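Local coordinates for putative transcriptional regulator, sugar-binding family (Arthrobacter aurescens, PDB 3NZE), which probably regulates transcription by binding DNA in response to a sugar, as in the SorC family, at residues A[14-19]-A[251-256]; A[48-53]-A[225-230]. All blocks are in the same frame, centred on the assembly; numbering follows the deposited sequence.

Contact 1: residues A[14-19]-A[251-256]; sequences SQIRNQ and LILDEA
Asp254 OD1, next in the chain to the Leu253 that packs on Ile16, is gripped by two donors, Ser257 OG and the backbone N of Gly232. Asp254 is the N-cap of helix 255-261, its side chain also capping a backbone N of the first turn, and the bond to Gly232 ties the helix start to the loop that follows strand 225-230. The contact itself is apolar and small, with 88 Å² buried, and one residue of helix 9-20, Ile16, carries it. Ile16 sends its two branches to two leucines: CG2 lies 4.2 Å from Leu251 CD2, while CD1 reaches out to Leu253 CD2 at 4.3 Å. The extended outer torsion of Ile16 (chi2 166°) carries CD1 forward, past CG2, to the second leucine. Leu251 and Leu253, two apart in the strand, point to the same face, and Leu251 CD2 lies 4.1 Å from Leu253 CD2, so Ile16 rests on a joint apolar surface. Ala258, Leu261 and Val262 close round Ile16, and Val24 and Val26 of the neighbouring strand extend the layer beneath. Ile252, between the leucines, turns to the other side of the sheet and meets Val42 of helix 35-50. Alternate residues of one inner parallel strand thereby feed two helical layers, the arrangement of a Rossmann-like three-layer alpha/beta/alpha sandwich.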
ATOM      1  N   SER A  14      19.668  10.017   1.648  1.00 20.11           N
ATOM      2  CA  SER A  14      19.814  11.433   1.373  1.00 18.25           C
ATOM      3  C   SER A  14      19.389  11.761  -0.049  1.00 21.19           C
ATOM      4  O   SER A  14      18.664  12.734  -0.289  1.00 21.04           O
ATOM      5  CB  SER A  14      21.260  11.874   1.587  1.00 22.54           C
ATOM      6  OG  SER A  14      21.373  13.263   1.360  1.00 27.28           O
ATOM      7  N   GLN A  15      19.840  10.947  -1.001  1.00 19.73           N
ATOM      8  CA  GLN A  15      19.507  11.191  -2.395  1.00 20.36           C
ATOM      9  C   GLN A  15      18.010  11.113  -2.645  1.00 21.70           C
ATOM     10  O   GLN A  15      17.451  11.961  -3.333  1.00 20.75           O
ATOM     11  CB  GLN A  15      20.293  10.250  -3.314  1.00 22.87           C
ATOM     12  CG  GLN A  15      21.796  10.502  -3.233  1.00 25.78           C
ATOM     13  CD  GLN A  15      22.638   9.376  -3.802  1.00 30.55           C
ATOM     14  OE1 GLN A  15      22.272   8.743  -4.790  1.00 32.95           O
ATOM     15  NE2 GLN A  15      23.788   9.129  -3.179  1.00 35.40           N
ATOM     16  N   ILE A  16      17.358  10.087  -2.095  1.00 20.08           N
ATOM     17  CA  ILE A  16      15.919   9.933  -2.267  1.00 17.84           C
ATOM     18  C   ILE A  16      15.146  11.052  -1.568  1.00 18.69           C
ATOM     19  O   ILE A  16      14.184  11.590  -2.123  1.00 19.06           O
ATOM     20  CB  ILE A  16      15.461   8.547  -1.772  1.00 19.40           C
ATOM     21  CG1 ILE A  16      16.062   7.465  -2.673  1.00 20.66           C
ATOM     22  CG2 ILE A  16      13.942   8.460  -1.721  1.00 19.99           C
ATOM     23  CD1 ILE A  16      15.966   6.047  -2.103  1.00 19.85           C
ATOM     24  N   ARG A  17      15.560  11.406  -0.354  1.00 18.23           N
ATOM     25  CA  ARG A  17      14.936  12.523   0.367  1.00 21.12           C
ATOM     26  C   ARG A  17      14.943  13.784  -0.491  1.00 18.43           C
ATOM     27  O   ARG A  17      13.929  14.478  -0.635  1.00 20.86           O
ATOM     28  CB  ARG A  17      15.701  12.829   1.658  1.00 29.23           C
ATOM     29  CG  ARG A  17      15.066  12.313   2.925  1.00 31.56           C
ATOM     30  CD  ARG A  17      15.574  13.089   4.130  1.00 23.41           C
ATOM     31  NE  ARG A  17      17.032  13.123   4.204  1.00 23.33           N
ATOM     32  CZ  ARG A  17      17.784  12.158   4.733  1.00 24.80           C
ATOM     33  NH1 ARG A  17      19.104  12.281   4.767  1.00 23.45           N
ATOM     34  NH2 ARG A  17      17.221  11.065   5.228  1.00 22.39           N
ATOM     35  N   ASN A  18      16.106  14.091  -1.050  1.00 16.73           N
ATOM     36  CA  ASN A  18      16.265  15.327  -1.810  1.00 23.93           C
ATOM     37  C   ASN A  18      15.557  15.306  -3.152  1.00 23.89           C
ATOM     38  O   ASN A  18      15.028  16.324  -3.606  1.00 23.13           O
ATOM     39  CB  ASN A  18      17.751  15.669  -1.979  1.00 24.71           C
ATOM     40  CG  ASN A  18      18.384  16.131  -0.680  1.00 22.82           C
ATOM     41  OD1 ASN A  18      17.696  16.673   0.184  1.00 22.35           O
ATOM     42  ND2 ASN A  18      19.685  15.900  -0.522  1.00 23.65           N
ATOM     43  N   GLN A  19      15.548  14.145  -3.789  1.00 19.56           N
ATOM     44  CA  GLN A  19      14.977  14.034  -5.123  1.00 25.99           C
ATOM     45  C   GLN A  19      13.464  13.828  -5.092  1.00 25.60           C
ATOM     46  O   GLN A  19      12.759  14.293  -5.987  1.00 26.59           O
ATOM     47  CB  GLN A  19      15.672  12.905  -5.896  1.00 29.88           C
ATOM     48  CG  GLN A  19      15.136  12.645  -7.293  1.00 34.22           C
ATOM     49  CD  GLN A  19      15.914  11.540  -8.000  1.00 39.03           C
ATOM     50  OE1 GLN A  19      17.030  11.200  -7.599  1.00 40.68           O
ATOM     51  NE2 GLN A  19      15.326  10.976  -9.052  1.00 35.59           N
ATOM     52  N   LEU A 251       8.896   6.475   3.379  1.00 14.13           N
ATOM     53  CA  LEU A 251       9.124   5.357   2.471  1.00 15.81           C
ATOM     54  C   LEU A 251      10.135   4.397   3.069  1.00 15.26           C
ATOM     55  O   LEU A 251      11.175   4.825   3.573  1.00 18.06           O
ATOM     56  CB  LEU A 251       9.645   5.906   1.140  1.00 14.23           C
ATOM     57  CG  LEU A 251      10.135   4.925   0.078  1.00 17.44           C
ATOM     58  CD1 LEU A 251       8.953   4.108  -0.457  1.00 16.03           C
ATOM     59  CD2 LEU A 251      10.822   5.673  -1.055  1.00 16.23           C
ATOM     60  N   ILE A 252       9.828   3.100   3.033  1.00 13.39           N
ATOM     61  CA  ILE A 252      10.782   2.069   3.430  1.00 17.20           C
ATOM     62  C   ILE A 252      10.977   1.126   2.249  1.00 16.24           C
ATOM     63  O   ILE A 252      10.001   0.612   1.702  1.00 16.08           O
ATOM     64  CB  ILE A 252      10.290   1.268   4.653  1.00 16.24           C
ATOM     65  CG1 ILE A 252      10.020   2.202   5.835  1.00 19.39           C
ATOM     66  CG2 ILE A 252      11.328   0.201   5.060  1.00 17.66           C
ATOM     67  CD1 ILE A 252       8.590   2.620   5.952  1.00 19.46           C
ATOM     68  N   LEU A 253      12.225   0.924   1.827  1.00 14.99           N
ATOM     69  CA  LEU A 253      12.486   0.079   0.664  1.00 16.70           C
ATOM     70  C   LEU A 253      13.864  -0.551   0.740  1.00 16.11           C
ATOM     71  O   LEU A 253      14.726  -0.090   1.486  1.00 18.67           O
ATOM     72  CB  LEU A 253      12.333   0.865  -0.643  1.00 15.88           C
ATOM     73  CG  LEU A 253      13.485   1.759  -1.121  1.00 14.89           C
ATOM     74  CD1 LEU A 253      13.188   2.309  -2.512  1.00 22.30           C
ATOM     75  CD2 LEU A 253      13.777   2.915  -0.159  1.00 15.99           C
ATOM     76  N   ASP A 254      14.072  -1.619  -0.033  1.00 15.88           N
ATOM     77  CA  ASP A 254      15.339  -2.328   0.020  1.00 16.83           C
ATOM     78  C   ASP A 254      16.402  -1.592  -0.783  1.00 19.61           C
ATOM     79  O   ASP A 254      16.083  -0.815  -1.686  1.00 19.39           O
ATOM     80  CB  ASP A 254      15.185  -3.746  -0.526  1.00 21.03           C
ATOM     81  CG  ASP A 254      14.780  -3.761  -1.984  1.00 26.87           C
ATOM     82  OD1 ASP A 254      13.609  -3.436  -2.273  1.00 25.68           O
ATOM     83  OD2 ASP A 254      15.641  -4.089  -2.840  1.00 23.81           O
ATOM     84  N   GLU A 255      17.655  -1.877  -0.450  1.00 18.77           N
ATOM     85  CA  GLU A 255      18.820  -1.250  -1.063  1.00 19.87           C
ATOM     86  C   GLU A 255      18.793  -1.307  -2.589  1.00 25.21           C
ATOM     87  O   GLU A 255      19.046  -0.304  -3.250  1.00 20.47           O
ATOM     88  CB  GLU A 255      20.084  -1.924  -0.522  1.00 26.73           C
ATOM     89  CG  GLU A 255      21.391  -1.393  -1.067  1.00 33.86           C
ATOM     90  CD  GLU A 255      22.582  -2.156  -0.511  1.00 43.56           C
ATOM     91  OE1 GLU A 255      22.410  -2.888   0.489  1.00 43.60           O
ATOM     92  OE2 GLU A 255      23.686  -2.030  -1.078  1.00 44.89           O
ATOM     93  N   ALA A 256      18.491  -2.471  -3.159  1.00 21.87           N
ATOM     94  CA  ALA A 256      18.487  -2.587  -4.615  1.00 20.33           C
ATOM     95  C   ALA A 256      17.443  -1.678  -5.263  1.00 23.22           C
ATOM     96  O   ALA A 256      17.724  -1.018  -6.268  1.00 22.35           O
ATOM     97  CB  ALA A 256      18.288  -4.029  -5.049  1.00 26.69           C
TER

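Contact 2: residues A[48-53]-A[225-230]; sequences RTIGPL and RRICVV
This is helix-on-sheet packing in a Rossmann-like alpha/beta fold: residues 48-53, in the last part of helix 35-50 and the turn it runs into, lie over the start of strand 225-230. Helix 35-50 belongs to the long beta-alpha-beta crossover between parallel strands 23-27 and 59-62, which spans the strands between them, 225-230 included. The two segments bury 225 Å² through two aliphatic residues of the helical side, Ile50 and Leu53, set against Ile227 and Arg225. Ile50 and Ile227 cross obliquely, Ile50 CG1 resting 4.0 Å from Ile227 CG2. Ile50 also touches Ile155 and Val71, and so sits deep in the layer between helix and sheet. Leu53 forks: its CD1 methyl meets Ile227 CD1 at 4.0 Å and also the NH2 end of Arg225, while its CD2 methyl turns to the guanidinium. A backbone bond from Leu53 N to Ile50 O, 2.9 Å long, keeps the two aliphatic residues on the same turn. Arg225 folds back over the partly exposed margin, its chain bent at both chi2 (-67°) and chi3 (-78°), and crosses Leu53 at about a right angle. Its NE forms a salt bridge with Asp250 OD2 on the adjacent strand, which helps fix the plane of the guanidinium. Cut back to an alanine, Arg225 would lose the group that covers Leu53 CD2, and Asp250 would probably be left without this charged partner. Leu53 CD2 lies over one face of the Arg225 guanidinium, 3.4 Å above its plane, offset toward the rim and 3.8 Å from NH1.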
ATOM      1  N   ARG A  48       9.345  -1.256  12.460  1.00 24.23           N
ATOM      2  CA  ARG A  48      10.070  -0.417  13.400  1.00 23.80           C
ATOM      3  C   ARG A  48       9.728   1.053  13.179  1.00 27.01           C
ATOM      4  O   ARG A  48       9.609   1.828  14.130  1.00 31.06           O
ATOM      5  CB  ARG A  48      11.578  -0.650  13.274  1.00 26.59           C
ATOM      6  CG  ARG A  48      12.406   0.362  14.037  1.00 39.35           C
ATOM      7  CD  ARG A  48      13.863  -0.055  14.117  1.00 46.37           C
ATOM      8  NE  ARG A  48      14.040  -1.213  14.986  1.00 56.15           N
ATOM      9  CZ  ARG A  48      15.204  -1.569  15.518  1.00 62.31           C
ATOM     10  NH1 ARG A  48      16.292  -0.852  15.270  1.00 65.76           N
ATOM     11  NH2 ARG A  48      15.276  -2.636  16.303  1.00 64.23           N
ATOM     12  N   THR A  49       9.563   1.435  11.918  1.00 21.65           N
ATOM     13  CA  THR A  49       9.228   2.814  11.576  1.00 22.39           C
ATOM     14  C   THR A  49       7.776   3.179  11.887  1.00 25.38           C
ATOM     15  O   THR A  49       7.481   4.297  12.317  1.00 23.62           O
ATOM     16  CB  THR A  49       9.569   3.102  10.104  1.00 23.22           C
ATOM     17  OG1 THR A  49      10.995   2.996   9.934  1.00 25.52           O
ATOM     18  CG2 THR A  49       9.096   4.491   9.711  1.00 23.91           C
ATOM     19  N   ILE A  50       6.876   2.224  11.681  1.00 20.17           N
ATOM     20  CA  ILE A  50       5.453   2.419  11.922  1.00 17.60           C
ATOM     21  C   ILE A  50       5.099   2.612  13.402  1.00 18.86           C
ATOM     22  O   ILE A  50       4.227   3.414  13.742  1.00 21.31           O
ATOM     23  CB  ILE A  50       4.660   1.221  11.382  1.00 20.72           C
ATOM     24  CG1 ILE A  50       4.632   1.258   9.856  1.00 22.39           C
ATOM     25  CG2 ILE A  50       3.242   1.192  11.960  1.00 23.59           C
ATOM     26  CD1 ILE A  50       4.115  -0.034   9.236  1.00 22.29           C
ATOM     27  N   GLY A  51       5.761   1.859  14.275  1.00 22.92           N
ATOM     28  CA  GLY A  51       5.436   1.857  15.693  1.00 22.35           C
ATOM     29  C   GLY A  51       5.241   3.218  16.353  1.00 22.76           C
ATOM     30  O   GLY A  51       4.191   3.479  16.945  1.00 24.19           O
ATOM     31  N   PRO A  52       6.256   4.081  16.279  1.00 24.31           N
ATOM     32  CA  PRO A  52       6.204   5.429  16.865  1.00 25.09           C
ATOM     33  C   PRO A  52       5.068   6.289  16.294  1.00 25.01           C
ATOM     34  O   PRO A  52       4.674   7.271  16.918  1.00 30.08           O
ATOM     35  CB  PRO A  52       7.552   6.034  16.469  1.00 29.28           C
ATOM     36  CG  PRO A  52       8.450   4.869  16.268  1.00 30.49           C
ATOM     37  CD  PRO A  52       7.583   3.768  15.724  1.00 27.86           C
ATOM     38  N   LEU A  53       4.550   5.923  15.130  1.00 23.39           N
ATOM     39  CA  LEU A  53       3.521   6.727  14.471  1.00 27.65           C
ATOM     40  C   LEU A  53       2.120   6.270  14.842  1.00 25.72           C
ATOM     41  O   LEU A  53       1.137   6.913  14.475  1.00 25.86           O
ATOM     42  CB  LEU A  53       3.697   6.700  12.949  1.00 23.45           C
ATOM     43  CG  LEU A  53       5.104   7.071  12.469  1.00 24.35           C
ATOM     44  CD1 LEU A  53       5.175   7.062  10.955  1.00 27.61           C
ATOM     45  CD2 LEU A  53       5.522   8.427  13.011  1.00 33.39           C
ATOM     46  N   ARG A 225       0.185  11.156   7.841  1.00 16.37           N
ATOM     47  CA  ARG A 225       1.349  10.349   7.517  1.00 15.44           C
ATOM     48  C   ARG A 225       0.923   9.182   6.627  1.00 16.40           C
ATOM     49  O   ARG A 225      -0.054   8.487   6.917  1.00 18.45           O
ATOM     50  CB  ARG A 225       2.028   9.817   8.790  1.00 22.36           C
ATOM     51  CG  ARG A 225       2.554  10.897   9.758  1.00 24.40           C
ATOM     52  CD  ARG A 225       3.717  11.705   9.173  1.00 19.12           C
ATOM     53  NE  ARG A 225       5.008  11.012   9.207  1.00 20.63           N
ATOM     54  CZ  ARG A 225       5.882  11.070  10.217  1.00 22.40           C
ATOM     55  NH1 ARG A 225       5.610  11.783  11.306  1.00 24.73           N
ATOM     56  NH2 ARG A 225       7.035  10.415  10.140  1.00 20.64           N
ATOM     57  N   ARG A 226       1.673   8.972   5.548  1.00 14.65           N
ATOM     58  CA  ARG A 226       1.413   7.881   4.619  1.00 12.46           C
ATOM     59  C   ARG A 226       2.684   7.053   4.494  1.00 17.83           C
ATOM     60  O   ARG A 226       3.692   7.516   3.955  1.00 18.00           O
ATOM     61  CB  ARG A 226       0.992   8.412   3.246  1.00 12.53           C
ATOM     62  CG  ARG A 226      -0.419   8.985   3.214  1.00 16.32           C
ATOM     63  CD  ARG A 226      -0.415  10.486   3.273  1.00 19.01           C
ATOM     64  NE  ARG A 226       0.298  11.072   2.137  1.00 20.09           N
ATOM     65  CZ  ARG A 226       0.533  12.369   2.006  1.00 19.64           C
ATOM     66  NH1 ARG A 226       1.205  12.820   0.952  1.00 19.94           N
ATOM     67  NH2 ARG A 226       0.104  13.215   2.931  1.00 18.45           N
ATOM     68  N   ILE A 227       2.635   5.832   5.007  1.00 15.94           N
ATOM     69  CA  ILE A 227       3.830   4.994   5.092  1.00 15.69           C
ATOM     70  C   ILE A 227       3.771   3.996   3.959  1.00 17.76           C
ATOM     71  O   ILE A 227       2.869   3.158   3.901  1.00 16.13           O
ATOM     72  CB  ILE A 227       3.933   4.233   6.434  1.00 16.71           C
ATOM     73  CG1 ILE A 227       4.058   5.202   7.614  1.00 24.54           C
ATOM     74  CG2 ILE A 227       5.158   3.342   6.458  1.00 18.08           C
ATOM     75  CD1 ILE A 227       2.772   5.819   8.056  1.00 31.16           C
ATOM     76  N   CYS A 228       4.736   4.111   3.057  1.00 14.96           N
ATOM     77  CA  CYS A 228       4.782   3.325   1.837  1.00 13.37           C
ATOM     78  C   CYS A 228       5.921   2.322   1.936  1.00 14.05           C
ATOM     79  O   CYS A 228       7.072   2.696   2.198  1.00 15.17           O
ATOM     80  CB  CYS A 228       5.004   4.273   0.653  1.00 13.54           C
ATOM     81  SG  CYS A 228       5.117   3.443  -0.937  1.00 19.34           S
ATOM     82  N   VAL A 229       5.614   1.042   1.727  1.00 12.19           N
ATOM     83  CA  VAL A 229       6.613  -0.006   1.927  1.00 13.27           C
ATOM     84  C   VAL A 229       6.788  -0.767   0.634  1.00 18.74           C
ATOM     85  O   VAL A 229       5.825  -1.294   0.098  1.00 18.38           O
ATOM     86  CB  VAL A 229       6.194  -1.006   3.015  1.00 15.76           C
ATOM     87  CG1 VAL A 229       7.305  -2.029   3.223  1.00 14.72           C
ATOM     88  CG2 VAL A 229       5.850  -0.277   4.325  1.00 19.06           C
ATOM     89  N   VAL A 230       8.018  -0.819   0.138  1.00 18.18           N
ATOM     90  CA  VAL A 230       8.298  -1.443  -1.148  1.00 18.63           C
ATOM     91  C   VAL A 230       9.482  -2.403  -1.092  1.00 18.92           C
ATOM     92  O   VAL A 230      10.506  -2.091  -0.506  1.00 18.94           O
ATOM     93  CB  VAL A 230       8.606  -0.350  -2.184  1.00 23.88           C
ATOM     94  CG1 VAL A 230       9.259  -0.946  -3.417  1.00 27.44           C
ATOM     95  CG2 VAL A 230       7.325   0.384  -2.543  1.00 25.78           C
TER

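Contacts 1 and 2 have centres 14 Å apart and share one mixed sheet, in which strands 250-254 and 225-230 are parallel neighbours. Two probable hydrogen bonds join them, each 2.9 Å: Ile252 N to Cys228 O and Val230 N to Ile252 O. The helices lie on opposite faces: 9-20 over Leu251 and Leu253, 35-50 over Ile227. Ile252 belongs to the latter face, its CD1 3.5 Å from Ile227 CG2. Along the chain, contact 2 is nested within the loop that contact 1 closes. Both lie away from Thr96 and Glu118, the residues known to bind calcium, and join helices to the two faces of the sheet within the putative sugar-binding domain.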